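Local coordinates for protein Ufm1-specific protease (PDB 5EJJ) that cleaves the ubiquitin-like modifier Ufm1 from target proteins as a thiol protease and helps to localise a subset of odorant receptors to the cilia of olfactory neurons, at residues A[150-155]-A[267-272]; A[349-354]-A[407-412]; A[385-390]-A[400-405]. All coordinates share one frame; numbering follows the deposited sequence.

Contact 1 (A[150-155]-A[267-272]); sequences SAAERL and RANNTM
Ala152 faces Met272 and Asn269 in an antiparallel helix pair, formed by helix 144-156 and the long helix 253-280. The short axes run 178° apart in direction and approach to 9.5 Å; Ala152 CA and Ala268 CA, at 6.2 Å, mark the register. Small residues occupy the middle of the seam, and the touching is done by the Ala152 methyl, Met272 CG, Asn269 OD1 and, more loosely, Leu155 CD2. The Ala152 methyl carries the largest share: its CB meets Met272 CG at 4.1 Å, and Asn269 OD1 lies 4.2 Å from Ala152 CB, a van der Waals touch. Met272 sets out across the gap with CG anti to the backbone N (chi1 178°), which presents CG to Ala152; bends at chi2 and chi3 then lead SD and CE off again. Asn269 starts from the flank of its helix, but with CG beside the backbone N (chi1 -62°) its amide swings back to reach the seam. One turn along, Leu155 sends only CD2 over, 4.4 Å from Ala268 CB. The seam is mostly apolar and light, burying 145 Å² in all, with the Asn269 amide at its rim. Both helices lean on strand 127-139: Ala152 and Leu155 touch Trp137, Leu155 also touches Tyr135, and Thr271 OG1 is hydrogen-bonded to Tyr135 OH. The pair thus belongs to the helical layer over a beta sheet, consistent with the alpha/beta build of this non-catalytic part of the protease. Away from the seam, Asn270 bonds to Ser67 and Gln305, and Arg267 to Gln305 and Ala291, tying the long helix to its surroundings. Arg267 O accepts two bonds, from Thr271 OG1 at 3.0 Å and from Thr271 N, which arrive from opposite faces of its carbonyl plane.

Contact 2 (A[349-354]-A[407-412]); sequences RLTNKK and WFILNG
Behind the Ile409 and Leu410 side chains that meet Thr351, two aromatic rings and an amide mark the end of helix 396-409. On one face of the Trp407 indole, towards its rim, lies Asn411 ND2, 3.5 Å above the plane; at the indole edge, in plane, is Phe408 CG. Trp407 CE3 in turn lies over the centre of the Phe408 face, 3.6 Å above it, so the indole edge points into that ring. The helix stops in a Schellman motif with Gly412, of positive phi, as its C-prime residue. Asn411 helps to finish the turn: its ND2 donates to Trp407 O at 2.8 Å, in the carbonyl plane and on a lone pair (C=O...N 137°), although the oxygen sits somewhat out of the Asn411 amide plane. A weak bond takes ND2 on to Pro378 O. Against this helix end rests loop 349-354, which leads towards strand 371-374 of the protease domain and touches mainly through the Thr351 methyl. Thr351 CG2 touches two branches at once, 3.4 Å from Ile409 CD1 and 3.4 Å from Leu410 CD1, roughly at right angles as seen from it. CG2 lies beside the backbone N of Thr351, while OG1 takes the place between N and the carbonyl carbon (chi1 63°), so the methyl rather than the hydroxyl leads the approach. Thr351 and Ile409 run past each other in opposite directions, whereas Leu410 comes in at a slant. Ile409 CG1 lies between N and the carbonyl carbon (chi1 50°) and its chain runs on extended, so CD1 meets Thr351 CG2 and, more loosely, Leu350 O at 4.2 Å. Just beyond, an Asx turn folds the loop: Asn352 OD1 accepts from Lys354 N at 2.8 Å.

Contact 3 (A[385-390]-A[400-405]); sequences MQDGID and SFQTIW
Gln402 lies on helix 396-409, which opens with Cys396, the inferred active-site cysteine, as in the papain-like clan CA fold; Asp387 and Gln386 of loop 385-390 approach it. The loop, the lead-in to the helix, bends back here to bring the two side chains up. Gln402 CG lies anti to the carbonyl carbon (chi1 -76°) and the chain beyond it is extended, which carries the amide outward to the loop. Asp387 comes from the opposite direction: its OD2 ends 3.6 Å from Gln402 NE2, with carboxylate and amide planes turned 52° apart, a polar approach too long to count as a bond. Alongside, Gln386 and Gln402 slide past each other with their amide planes 31° apart, and Gln386 rests on Leu355 as well. The firm partners of Gln402 lie elsewhere: OE1 accepts from Arg399 NH1, and NE2 donates to Pro419 O. Both ends of the buried Gln402 amide are thus satisfied within the protease domain, which should fix its rotation. Arg399 links loop and helix loosely: besides its bond to Gln402 OE1 it makes a long, weak ion pair with Asp387 OD2, and its charge may help to hold that carboxylate near the Gln402 amide.

Contacts 2 and 3 share helix 396-409: contact 3 uses its middle, contact 2 its C-terminal end, and their centres are 13 Å apart. Along the chain, contact 3 is nested inside the loop that contact 2 closes. Contact 1 comes earlier in the chain and stands apart, with centres about 31 Å from contact 2 and 43 Å from contact 3; its nearest atoms are about 14 Å and 24 Å from theirs. Contact 3 is closest to the catalytic centre: the Gln402 side chain is about 10 Å from that of Cys396, and the Gln386 side chain about 12 Å from that of His522, both inferred active-site residues.

Contact 1 (A[150-155]-A[267-272])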
loop_
_atom_site.group_PDB
_atom_site.type_symbol
_atom_site.label_atom_id
_atom_site.label_comp_id
_atom_site.label_asym_id
_atom_site.label_seq_id
_atom_site.Cartn_x
_atom_site.Cartn_y
_atom_site.Cartn_z
ATOM N N SER A 150 -30.255 -6.196 7.061
ATOM C CA SER A 150 -31.286 -6.148 6.019
ATOM C C SER A 150 -31.133 -4.999 5.019
ATOM O O SER A 150 -31.559 -5.119 3.858
ATOM C CB SER A 150 -32.689 -6.091 6.635
ATOM O OG SER A 150 -33.643 -5.674 5.659
ATOM N N ALA A 151 -30.565 -3.881 5.476
ATOM C CA ALA A 151 -30.404 -2.709 4.623
ATOM C C ALA A 151 -29.445 -3.095 3.520
ATOM O O ALA A 151 -29.689 -2.854 2.330
ATOM C CB ALA A 151 -29.859 -1.557 5.418
ATOM N N ALA A 152 -28.360 -3.734 3.950
ATOM C CA ALA A 152 -27.332 -4.235 3.055
ATOM C C ALA A 152 -27.895 -5.122 1.938
ATOM O O ALA A 152 -27.691 -4.827 0.761
ATOM C CB ALA A 152 -26.239 -4.950 3.851
ATOM N N GLU A 153 -28.603 -6.189 2.291
ATOM C CA GLU A 153 -29.187 -7.059 1.271
ATOM C C GLU A 153 -30.012 -6.303 0.205
ATOM O O GLU A 153 -29.877 -6.567 -0.985
ATOM C CB GLU A 153 -29.990 -8.202 1.905
ATOM C CG GLU A 153 -30.013 -8.168 3.429
ATOM C CD GLU A 153 -30.258 -9.541 4.069
ATOM O OE1 GLU A 153 -29.827 -10.556 3.475
ATOM O OE2 GLU A 153 -30.875 -9.606 5.167
ATOM N N ARG A 154 -30.833 -5.348 0.623
ATOM C CA ARG A 154 -31.659 -4.588 -0.311
ATOM C C ARG A 154 -30.825 -3.548 -1.042
ATOM O O ARG A 154 -31.241 -3.014 -2.075
ATOM C CB ARG A 154 -32.795 -3.868 0.434
ATOM C CG ARG A 154 -34.008 -4.730 0.824
ATOM C CD ARG A 154 -34.802 -4.065 1.949
ATOM N NE ARG A 154 -34.328 -2.697 2.171
ATOM C CZ ARG A 154 -33.901 -2.214 3.339
ATOM N NH1 ARG A 154 -33.906 -2.989 4.432
ATOM N NH2 ARG A 154 -33.482 -0.945 3.410
ATOM N N LEU A 155 -29.661 -3.227 -0.484
ATOM C CA LEU A 155 -28.755 -2.276 -1.124
ATOM C C LEU A 155 -28.040 -2.953 -2.276
ATOM O O LEU A 155 -27.747 -2.331 -3.290
ATOM C CB LEU A 155 -27.732 -1.760 -0.122
ATOM C CG LEU A 155 -26.838 -0.608 -0.536
ATOM C CD1 LEU A 155 -27.572 0.268 -1.505
ATOM C CD2 LEU A 155 -26.511 0.178 0.714
ATOM N N ARG A 267 -18.160 -3.316 -0.367
ATOM C CA ARG A 267 -17.988 -2.203 0.546
ATOM C C ARG A 267 -19.178 -2.047 1.485
ATOM O O ARG A 267 -19.005 -1.675 2.638
ATOM C CB ARG A 267 -17.813 -0.912 -0.241
ATOM C CG ARG A 267 -16.487 -0.739 -0.883
ATOM C CD ARG A 267 -15.546 -0.062 0.074
ATOM N NE ARG A 267 -14.234 0.096 -0.537
ATOM C CZ ARG A 267 -13.162 0.549 0.097
ATOM N NH1 ARG A 267 -13.230 0.892 1.381
ATOM N NH2 ARG A 267 -12.014 0.646 -0.563
ATOM N N ALA A 268 -20.391 -2.285 0.982
ATOM C CA ALA A 268 -21.576 -2.195 1.836
ATOM C C ALA A 268 -21.547 -3.311 2.879
ATOM O O ALA A 268 -21.688 -3.048 4.064
ATOM C CB ALA A 268 -22.839 -2.247 1.031
ATOM N N ASN A 269 -21.332 -4.546 2.438
ATOM C CA ASN A 269 -21.197 -5.662 3.353
ATOM C C ASN A 269 -20.105 -5.436 4.396
ATOM O O ASN A 269 -20.253 -5.808 5.552
ATOM C CB ASN A 269 -20.911 -6.940 2.576
ATOM C CG ASN A 269 -22.040 -7.307 1.612
ATOM O OD1 ASN A 269 -23.200 -6.918 1.803
ATOM N ND2 ASN A 269 -21.701 -8.067 0.567
ATOM N N ASN A 270 -19.006 -4.821 3.981
ATOM C CA ASN A 270 -17.919 -4.516 4.889
ATOM C C ASN A 270 -18.344 -3.522 5.948
ATOM O O ASN A 270 -17.990 -3.682 7.103
ATOM C CB ASN A 270 -16.717 -3.965 4.131
ATOM C CG ASN A 270 -15.398 -4.234 4.852
ATOM O OD1 ASN A 270 -14.915 -3.410 5.641
ATOM N ND2 ASN A 270 -14.817 -5.406 4.596
ATOM N N THR A 271 -19.097 -2.495 5.546
ATOM C CA THR A 271 -19.620 -1.470 6.465
ATOM C C THR A 271 -20.594 -2.105 7.435
ATOM O O THR A 271 -20.595 -1.815 8.630
ATOM C CB THR A 271 -20.399 -0.391 5.704
ATOM O OG1 THR A 271 -19.519 0.295 4.802
ATOM C CG2 THR A 271 -21.033 0.609 6.675
ATOM N N MET A 272 -21.427 -2.977 6.881
ATOM C CA MET A 272 -22.402 -3.733 7.636
ATOM C C MET A 272 -21.689 -4.514 8.727
ATOM O O MET A 272 -22.018 -4.399 9.908
ATOM C CB MET A 272 -23.135 -4.677 6.688
ATOM C CG MET A 272 -24.169 -5.591 7.346
ATOM S SD MET A 272 -23.770 -7.363 7.391
ATOM C CE MET A 272 -23.305 -7.518 9.112
#

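Contact 2 (A[349-354]-A[407-412])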
loop_
_atom_site.group_PDB
_atom_site.type_symbol
_atom_site.label_atom_id
_atom_site.label_comp_id
_atom_site.label_asym_id
_atom_site.label_seq_id
_atom_site.Cartn_x
_atom_site.Cartn_y
_atom_site.Cartn_z
ATOM N N ARG A 349 -6.288 13.408 2.391
ATOM C CA ARG A 349 -4.888 13.005 2.421
ATOM C C ARG A 349 -4.111 13.808 3.474
ATOM O O ARG A 349 -4.523 14.905 3.860
ATOM C CB ARG A 349 -4.271 13.186 1.041
ATOM C CG ARG A 349 -4.735 14.442 0.388
ATOM C CD ARG A 349 -4.057 14.677 -0.940
ATOM N NE ARG A 349 -4.236 13.583 -1.897
ATOM C CZ ARG A 349 -5.403 13.251 -2.456
ATOM N NH1 ARG A 349 -6.520 13.907 -2.130
ATOM N NH2 ARG A 349 -5.465 12.254 -3.340
ATOM N N LEU A 350 -3.000 13.251 3.954
ATOM C CA LEU A 350 -2.157 13.954 4.916
ATOM C C LEU A 350 -0.899 14.533 4.270
ATOM O O LEU A 350 -0.099 15.165 4.943
ATOM C CB LEU A 350 -1.804 13.058 6.109
ATOM C CG LEU A 350 -2.971 12.753 7.067
ATOM C CD1 LEU A 350 -2.711 11.527 7.951
ATOM C CD2 LEU A 350 -3.305 13.959 7.944
ATOM N N THR A 351 -0.735 14.320 2.967
ATOM C CA THR A 351 0.390 14.876 2.222
ATOM C C THR A 351 -0.128 15.516 0.957
ATOM O O THR A 351 -1.190 15.150 0.469
ATOM C CB THR A 351 1.384 13.792 1.753
ATOM O OG1 THR A 351 0.731 12.894 0.836
ATOM C CG2 THR A 351 1.945 13.033 2.923
ATOM N N ASN A 352 0.649 16.435 0.399
ATOM C CA ASN A 352 0.200 17.215 -0.744
ATOM C C ASN A 352 0.034 16.405 -2.020
ATOM O O ASN A 352 0.944 15.695 -2.434
ATOM C CB ASN A 352 1.142 18.387 -0.988
ATOM C CG ASN A 352 0.556 19.404 -1.937
ATOM O OD1 ASN A 352 0.542 19.198 -3.152
ATOM N ND2 ASN A 352 0.059 20.509 -1.388
ATOM N N LYS A 353 -1.130 16.538 -2.650
ATOM C CA LYS A 353 -1.472 15.735 -3.827
ATOM C C LYS A 353 -0.519 15.964 -4.994
ATOM O O LYS A 353 -0.350 15.084 -5.843
ATOM C CB LYS A 353 -2.928 15.979 -4.260
ATOM C CG LYS A 353 -3.311 17.462 -4.411
ATOM C CD LYS A 353 -4.622 17.811 -3.684
ATOM C CE LYS A 353 -5.844 17.199 -4.367
ATOM N NZ LYS A 353 -7.053 17.252 -3.496
ATOM N N LYS A 354 0.110 17.138 -5.020
ATOM C CA LYS A 354 0.979 17.520 -6.136
ATOM C C LYS A 354 2.305 16.757 -6.116
ATOM O O LYS A 354 2.869 16.450 -7.169
ATOM C CB LYS A 354 1.238 19.035 -6.139
ATOM C CG LYS A 354 -0.018 19.902 -6.198
ATOM C CD LYS A 354 -0.674 19.876 -7.573
ATOM C CE LYS A 354 -1.952 20.696 -7.559
ATOM N NZ LYS A 354 -1.760 21.935 -6.750
ATOM N N TRP A 407 8.325 10.190 4.439
ATOM C CA TRP A 407 8.423 8.747 4.619
ATOM C C TRP A 407 7.753 8.338 5.915
ATOM O O TRP A 407 7.129 7.290 5.979
ATOM C CB TRP A 407 9.870 8.269 4.597
ATOM C CG TRP A 407 10.061 6.793 4.741
ATOM C CD1 TRP A 407 10.386 5.924 3.756
ATOM C CD2 TRP A 407 9.974 6.015 5.947
ATOM N NE1 TRP A 407 10.496 4.648 4.260
ATOM C CE2 TRP A 407 10.243 4.680 5.604
ATOM C CE3 TRP A 407 9.686 6.314 7.280
ATOM C CZ2 TRP A 407 10.237 3.654 6.540
ATOM C CZ3 TRP A 407 9.677 5.275 8.211
ATOM C CH2 TRP A 407 9.955 3.972 7.836
ATOM N N PHE A 408 7.865 9.163 6.948
ATOM C CA PHE A 408 7.264 8.813 8.236
ATOM C C PHE A 408 5.718 8.890 8.280
ATOM O O PHE A 408 5.079 8.181 9.078
ATOM C CB PHE A 408 7.927 9.582 9.392
ATOM C CG PHE A 408 9.206 8.949 9.878
ATOM C CD1 PHE A 408 10.434 9.349 9.364
ATOM C CD2 PHE A 408 9.177 7.935 10.835
ATOM C CE1 PHE A 408 11.607 8.751 9.800
ATOM C CE2 PHE A 408 10.349 7.326 11.276
ATOM C CZ PHE A 408 11.564 7.731 10.755
ATOM N N ILE A 409 5.109 9.721 7.438
ATOM C CA ILE A 409 3.659 9.663 7.375
ATOM C C ILE A 409 3.211 8.532 6.455
ATOM O O ILE A 409 2.440 7.653 6.866
ATOM C CB ILE A 409 2.982 11.017 7.064
ATOM C CG1 ILE A 409 3.598 11.696 5.855
ATOM C CG2 ILE A 409 3.131 11.968 8.255
ATOM C CD1 ILE A 409 3.517 13.237 5.955
ATOM N N LEU A 410 3.763 8.489 5.247
ATOM C CA LEU A 410 3.412 7.441 4.286
ATOM C C LEU A 410 3.671 6.019 4.794
ATOM O O LEU A 410 3.358 5.047 4.100
ATOM C CB LEU A 410 4.129 7.662 2.958
ATOM C CG LEU A 410 3.311 8.501 1.975
ATOM C CD1 LEU A 410 2.704 9.686 2.675
ATOM C CD2 LEU A 410 4.132 8.975 0.796
ATOM N N ASN A 411 4.231 5.896 5.998
ATOM C CA ASN A 411 4.556 4.592 6.561
ATOM C C ASN A 411 3.879 4.329 7.890
ATOM O O ASN A 411 4.091 3.276 8.507
ATOM C CB ASN A 411 6.059 4.392 6.638
ATOM C CG ASN A 411 6.656 4.029 5.282
ATOM O OD1 ASN A 411 6.938 2.856 5.004
ATOM N ND2 ASN A 411 6.816 5.030 4.414
ATOM N N GLY A 412 3.042 5.289 8.299
ATOM C CA GLY A 412 2.122 5.124 9.417
ATOM C C GLY A 412 2.702 5.443 10.778
ATOM O O GLY A 412 2.279 4.888 11.801
#

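Contact 3 (A[385-390]-A[400-405])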
loop_
_atom_site.group_PDB
_atom_site.type_symbol
_atom_site.label_atom_id
_atom_site.label_comp_id
_atom_site.label_asym_id
_atom_site.label_seq_id
_atom_site.Cartn_x
_atom_site.Cartn_y
_atom_site.Cartn_z
ATOM N N MET A 385 11.802 25.283 -5.084
ATOM C CA MET A 385 10.659 25.913 -5.772
ATOM C C MET A 385 9.316 25.188 -5.589
ATOM O O MET A 385 8.530 25.078 -6.534
ATOM C CB MET A 385 10.953 26.080 -7.273
ATOM C CG MET A 385 12.398 26.459 -7.623
ATOM S SD MET A 385 13.115 27.816 -6.657
ATOM C CE MET A 385 14.679 28.012 -7.509
ATOM N N GLN A 386 9.051 24.710 -4.377
ATOM C CA GLN A 386 7.911 23.829 -4.150
ATOM C C GLN A 386 6.717 24.506 -3.481
ATOM O O GLN A 386 5.690 24.738 -4.126
ATOM C CB GLN A 386 8.331 22.582 -3.361
ATOM C CG GLN A 386 7.606 21.313 -3.803
ATOM C CD GLN A 386 8.025 20.084 -3.022
ATOM O OE1 GLN A 386 8.151 18.998 -3.584
ATOM N NE2 GLN A 386 8.229 20.246 -1.717
ATOM N N ASP A 387 6.843 24.822 -2.196
ATOM C CA ASP A 387 5.716 25.376 -1.444
ATOM C C ASP A 387 5.472 26.844 -1.780
ATOM O O ASP A 387 5.024 27.617 -0.927
ATOM C CB ASP A 387 5.940 25.215 0.062
ATOM C CG ASP A 387 6.481 23.847 0.427
ATOM O OD1 ASP A 387 6.154 22.878 -0.299
ATOM O OD2 ASP A 387 7.237 23.746 1.429
ATOM N N GLY A 388 5.763 27.220 -3.027
ATOM C CA GLY A 388 5.671 28.599 -3.472
ATOM C C GLY A 388 6.862 29.419 -3.007
ATOM O O GLY A 388 6.883 30.640 -3.157
ATOM N N ILE A 389 7.851 28.737 -2.431
ATOM C CA ILE A 389 9.066 29.385 -1.937
ATOM C C ILE A 389 10.168 29.263 -2.990
ATOM O O ILE A 389 9.972 28.675 -4.059
ATOM C CB ILE A 389 9.547 28.790 -0.572
ATOM C CG1 ILE A 389 8.356 28.372 0.298
ATOM C CG2 ILE A 389 10.399 29.790 0.209
ATOM C CD1 ILE A 389 7.525 29.535 0.850
ATOM N N ASP A 390 11.323 29.837 -2.681
ATOM C CA ASP A 390 12.446 29.893 -3.594
ATOM C C ASP A 390 13.714 29.746 -2.749
ATOM O O ASP A 390 14.289 30.743 -2.299
ATOM C CB ASP A 390 12.409 31.226 -4.353
ATOM C CG ASP A 390 13.665 31.490 -5.152
ATOM O OD1 ASP A 390 13.849 30.847 -6.205
ATOM O OD2 ASP A 390 14.459 32.360 -4.733
ATOM N N SER A 400 15.545 17.540 1.906
ATOM C CA SER A 400 15.859 16.172 2.306
ATOM C C SER A 400 15.218 15.853 3.635
ATOM O O SER A 400 14.843 14.711 3.898
ATOM C CB SER A 400 17.361 15.951 2.411
ATOM O OG SER A 400 17.896 15.742 1.128
ATOM N N PHE A 401 15.103 16.868 4.476
ATOM C CA PHE A 401 14.441 16.699 5.752
ATOM C C PHE A 401 12.979 16.386 5.496
ATOM O O PHE A 401 12.394 15.513 6.138
ATOM C CB PHE A 401 14.553 17.966 6.586
ATOM C CG PHE A 401 13.703 17.947 7.796
ATOM C CD1 PHE A 401 14.121 17.277 8.937
ATOM C CD2 PHE A 401 12.481 18.575 7.796
ATOM C CE1 PHE A 401 13.343 17.246 10.072
ATOM C CE2 PHE A 401 11.688 18.544 8.925
ATOM C CZ PHE A 401 12.122 17.874 10.071
ATOM N N GLN A 402 12.404 17.115 4.548
ATOM C CA GLN A 402 11.007 16.947 4.175
ATOM C C GLN A 402 10.734 15.558 3.583
ATOM O O GLN A 402 9.760 14.884 3.960
ATOM C CB GLN A 402 10.572 18.071 3.227
ATOM C CG GLN A 402 10.345 19.405 3.937
ATOM C CD GLN A 402 9.886 20.491 2.990
ATOM O OE1 GLN A 402 10.214 20.463 1.803
ATOM N NE2 GLN A 402 9.111 21.454 3.504
ATOM N N THR A 403 11.597 15.130 2.668
ATOM C CA THR A 403 11.539 13.765 2.180
ATOM C C THR A 403 11.554 12.777 3.345
ATOM O O THR A 403 10.638 11.993 3.493
ATOM C CB THR A 403 12.673 13.454 1.211
ATOM O OG1 THR A 403 12.512 14.235 0.019
ATOM C CG2 THR A 403 12.662 11.977 0.857
ATOM N N ILE A 404 12.558 12.837 4.203
ATOM C CA ILE A 404 12.583 11.941 5.355
ATOM C C ILE A 404 11.285 12.027 6.149
ATOM O O ILE A 404 10.820 11.039 6.716
ATOM C CB ILE A 404 13.793 12.227 6.278
ATOM C CG1 ILE A 404 15.094 11.982 5.523
ATOM C CG2 ILE A 404 13.777 11.351 7.528
ATOM C CD1 ILE A 404 16.295 12.361 6.306
ATOM N N TRP A 405 10.676 13.205 6.172
ATOM C CA TRP A 405 9.459 13.371 6.957
ATOM C C TRP A 405 8.333 12.629 6.276
ATOM O O TRP A 405 7.636 11.826 6.904
ATOM C CB TRP A 405 9.082 14.845 7.134
ATOM C CG TRP A 405 7.964 15.052 8.128
ATOM C CD1 TRP A 405 6.645 14.787 7.933
ATOM C CD2 TRP A 405 8.075 15.561 9.465
ATOM N NE1 TRP A 405 5.926 15.097 9.059
ATOM C CE2 TRP A 405 6.782 15.574 10.016
ATOM C CE3 TRP A 405 9.141 16.017 10.245
ATOM C CZ2 TRP A 405 6.520 16.019 11.310
ATOM C CZ3 TRP A 405 8.878 16.464 11.532
ATOM C CH2 TRP A 405 7.578 16.465 12.048
#